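Local coordinates for protein diketoreductase (Acinetobacter baylyi, PDB 4E12) that reduces dicarbonyl compounds with NADH and probably also oxidises (3S)-3-hydroxyacyl-CoA in fatty acid beta-oxidation, at residues 236-245 and 258-267. Numbering follows the deposited sequence.
Sequences FDIVGLTTAY and FAAYLKENYI. With SO4 (sulfate ion), chain I.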
# COMPACT_ATOMS: atom_id res chain seq x y z
N PHE A 236 -10.22 -4.69 2.15
CA PHE A 236 -11.10 -4.87 3.32
C PHE A 236 -12.13 -5.98 3.13
O PHE A 236 -12.43 -6.74 4.07
CB PHE A 236 -11.88 -3.59 3.67
CG PHE A 236 -11.12 -2.61 4.53
CD1 PHE A 236 -10.92 -1.30 4.10
CD2 PHE A 236 -10.60 -3.01 5.76
CE1 PHE A 236 -10.21 -0.37 4.90
CE2 PHE A 236 -9.89 -2.10 6.57
CZ PHE A 236 -9.70 -0.78 6.13
N ASP A 237 -12.73 -6.04 1.95
CA ASP A 237 -13.69 -7.12 1.66
C ASP A 237 -13.04 -8.50 1.77
O ASP A 237 -13.66 -9.45 2.26
CB ASP A 237 -14.35 -6.95 0.30
CG ASP A 237 -15.39 -5.83 0.26
OD1 ASP A 237 -15.80 -5.34 1.33
OD2 ASP A 237 -15.81 -5.45 -0.85
N ILE A 238 -11.81 -8.62 1.32
CA ILE A 238 -11.08 -9.89 1.37
C ILE A 238 -10.71 -10.27 2.80
O ILE A 238 -10.89 -11.42 3.20
CB ILE A 238 -9.83 -9.82 0.49
CG1 ILE A 238 -10.27 -9.70 -0.97
CG2 ILE A 238 -8.93 -11.01 0.74
CD1 ILE A 238 -9.19 -9.39 -1.93
N VAL A 239 -10.21 -9.30 3.56
CA VAL A 239 -9.93 -9.49 4.98
C VAL A 239 -11.18 -9.99 5.69
O VAL A 239 -11.13 -10.91 6.50
CB VAL A 239 -9.49 -8.17 5.65
CG1 VAL A 239 -9.27 -8.36 7.15
CG2 VAL A 239 -8.21 -7.66 5.01
N GLY A 240 -12.31 -9.37 5.35
CA GLY A 240 -13.53 -9.66 6.07
C GLY A 240 -13.84 -8.46 6.93
O GLY A 240 -12.97 -7.96 7.65
N LEU A 241 -15.06 -7.97 6.84
CA LEU A 241 -15.38 -6.74 7.55
C LEU A 241 -15.62 -6.99 9.03
O LEU A 241 -15.38 -6.11 9.86
CB LEU A 241 -16.52 -6.01 6.87
CG LEU A 241 -16.33 -5.65 5.39
CD1 LEU A 241 -17.51 -4.75 4.98
CD2 LEU A 241 -14.98 -4.96 5.16
N THR A 242 -16.07 -8.19 9.39
CA THR A 242 -16.21 -8.50 10.80
C THR A 242 -14.82 -8.45 11.43
O THR A 242 -14.62 -7.90 12.52
CB THR A 242 -16.87 -9.89 11.06
OG1 THR A 242 -15.94 -10.93 10.75
CG2 THR A 242 -18.08 -10.08 10.18
N THR A 243 -13.84 -8.99 10.72
CA THR A 243 -12.45 -8.96 11.17
C THR A 243 -11.92 -7.53 11.24
O THR A 243 -11.27 -7.14 12.21
CB THR A 243 -11.55 -9.80 10.25
OG1 THR A 243 -12.02 -11.16 10.22
CG2 THR A 243 -10.11 -9.77 10.73
N ALA A 244 -12.20 -6.74 10.21
CA ALA A 244 -11.72 -5.36 10.18
C ALA A 244 -12.37 -4.56 11.31
O ALA A 244 -11.74 -3.69 11.91
CB ALA A 244 -12.01 -4.72 8.84
N TYR A 245 -13.63 -4.85 11.60
CA TYR A 245 -14.34 -4.19 12.69
C TYR A 245 -13.71 -4.52 14.05
O TYR A 245 -13.41 -3.61 14.83
CB TYR A 245 -15.82 -4.56 12.65
CG TYR A 245 -16.58 -4.29 13.93
CD1 TYR A 245 -16.99 -3.00 14.27
CD2 TYR A 245 -16.89 -5.34 14.80
CE1 TYR A 245 -17.69 -2.76 15.46
CE2 TYR A 245 -17.58 -5.11 15.98
CZ TYR A 245 -17.98 -3.83 16.31
OH TYR A 245 -18.67 -3.63 17.48
N PHE A 258 -13.98 4.41 12.38
CA PHE A 258 -14.19 3.52 11.24
C PHE A 258 -14.94 2.27 11.70
O PHE A 258 -15.88 1.82 11.04
CB PHE A 258 -12.83 3.14 10.64
CG PHE A 258 -12.91 2.23 9.44
CD1 PHE A 258 -13.56 2.62 8.28
CD2 PHE A 258 -12.32 0.98 9.47
CE1 PHE A 258 -13.64 1.79 7.16
CE2 PHE A 258 -12.38 0.13 8.35
CZ PHE A 258 -13.05 0.54 7.20
N ALA A 259 -14.53 1.69 12.83
CA ALA A 259 -15.25 0.54 13.37
C ALA A 259 -16.75 0.83 13.46
O ALA A 259 -17.58 0.05 12.98
CB ALA A 259 -14.69 0.13 14.72
N ALA A 260 -17.11 1.96 14.07
CA ALA A 260 -18.51 2.36 14.18
C ALA A 260 -19.17 2.50 12.80
O ALA A 260 -20.36 2.21 12.65
CB ALA A 260 -18.65 3.65 14.97
N TYR A 261 -18.40 2.96 11.81
CA TYR A 261 -18.90 3.18 10.45
C TYR A 261 -19.21 1.85 9.79
O TYR A 261 -20.25 1.68 9.14
CB TYR A 261 -17.85 3.95 9.62
CG TYR A 261 -18.28 4.25 8.21
CD1 TYR A 261 -18.89 5.46 7.88
CD2 TYR A 261 -18.06 3.33 7.18
CE1 TYR A 261 -19.28 5.74 6.57
CE2 TYR A 261 -18.44 3.60 5.87
CZ TYR A 261 -19.05 4.80 5.57
OH TYR A 261 -19.43 5.06 4.27
N LEU A 262 -18.31 0.90 9.98
CA LEU A 262 -18.50 -0.44 9.46
C LEU A 262 -19.69 -1.08 10.13
O LEU A 262 -20.53 -1.70 9.48
CB LEU A 262 -17.27 -1.29 9.74
CG LEU A 262 -15.98 -1.04 8.98
CD1 LEU A 262 -14.93 -2.01 9.50
CD2 LEU A 262 -16.22 -1.27 7.50
N LYS A 263 -19.76 -0.91 11.45
CA LYS A 263 -20.80 -1.56 12.23
C LYS A 263 -22.18 -1.11 11.75
O LYS A 263 -23.03 -1.94 11.43
CB LYS A 263 -20.61 -1.25 13.72
CG LYS A 263 -21.52 -2.00 14.70
CD LYS A 263 -21.30 -3.50 14.64
CE LYS A 263 -21.87 -4.21 15.85
NZ LYS A 263 -23.34 -3.99 16.05
N GLU A 264 -22.37 0.20 11.66
CA GLU A 264 -23.63 0.78 11.24
C GLU A 264 -23.95 0.49 9.79
O GLU A 264 -25.07 0.10 9.46
CB GLU A 264 -23.63 2.30 11.45
CG GLU A 264 -24.90 2.98 10.93
CD GLU A 264 -24.86 4.49 11.08
OE1 GLU A 264 -23.92 5.00 11.73
OE2 GLU A 264 -25.77 5.17 10.55
N ASN A 265 -22.96 0.67 8.91
CA ASN A 265 -23.20 0.62 7.48
C ASN A 265 -23.02 -0.75 6.84
O ASN A 265 -23.52 -0.97 5.74
CB ASN A 265 -22.33 1.64 6.77
CG ASN A 265 -22.68 3.04 7.17
OD1 ASN A 265 -23.82 3.47 6.99
ND2 ASN A 265 -21.72 3.75 7.76
N TYR A 266 -22.31 -1.66 7.49
CA TYR A 266 -22.05 -2.95 6.86
C TYR A 266 -22.39 -4.13 7.74
O TYR A 266 -23.28 -4.91 7.40
CB TYR A 266 -20.60 -3.02 6.36
CG TYR A 266 -20.35 -1.99 5.29
CD1 TYR A 266 -20.00 -0.68 5.62
CD2 TYR A 266 -20.47 -2.31 3.94
CE1 TYR A 266 -19.78 0.28 4.64
CE2 TYR A 266 -20.25 -1.37 2.95
CZ TYR A 266 -19.91 -0.07 3.31
OH TYR A 266 -19.69 0.86 2.33
N ILE A 267 -21.70 -4.25 8.86
CA ILE A 267 -21.93 -5.36 9.77
C ILE A 267 -23.43 -5.48 10.12
O ILE A 267 -23.99 -6.59 10.13
CB ILE A 267 -21.14 -5.19 11.10
CG1 ILE A 267 -19.65 -4.93 10.83
CG2 ILE A 267 -21.31 -6.41 11.98
CD1 ILE A 267 -19.02 -5.95 9.93
S SO4 I . -15.49 -12.04 8.08
O1 SO4 I . -16.81 -11.43 7.96
O2 SO4 I . -15.06 -12.59 6.78
O3 SO4 I . -15.55 -13.14 9.06
O4 SO4 I . -14.51 -11.03 8.53
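Phe258 of helix 253-267 meets Phe236 of helix 232-239 ring to ring in the C-terminal helical domain of the 3-hydroxyacyl-CoA dehydrogenase family. Helix 241-249, which follows after Gly240, packs roughly antiparallel to helix 253-267. The axes of 241-245 and 258-267 run at 148° to each other, 9.6 Å apart at their closest. The Phe planes are tilted by 39°, and Phe258 CZ lies over one face of Phe236, near its rim. Helix 193-209 covers both rings, through Leu201 on Phe236 and Ala205 and Val209 on Phe258. Ala259 O lies at the edge of the Tyr245 ring, 3.4 Å from CD1. The Tyr245 side chain is a knob in the hole formed by Ala259, Leu262, Lys263 and Ile267. Leu262 CD1 touches Ala244 CB at 4.0 Å and also packs on Tyr245 CB. Lys263 folds across the Tyr245 ring, where a bend at chi2 (62°) lays CD over the face. This CD makes a CH-pi contact, 4.1 Å from the centroid, while NZ forms a salt bridge with Asp268. Tyr266 CB packs on Leu241 CD1 at 3.8 Å. Leu262 O accepts from both Tyr266 N and Ile267 N in the wider pi-type turn. Ile267 CD1 ends 3.6 Å from Leu241 O and 4.0 Å from Leu241 CB.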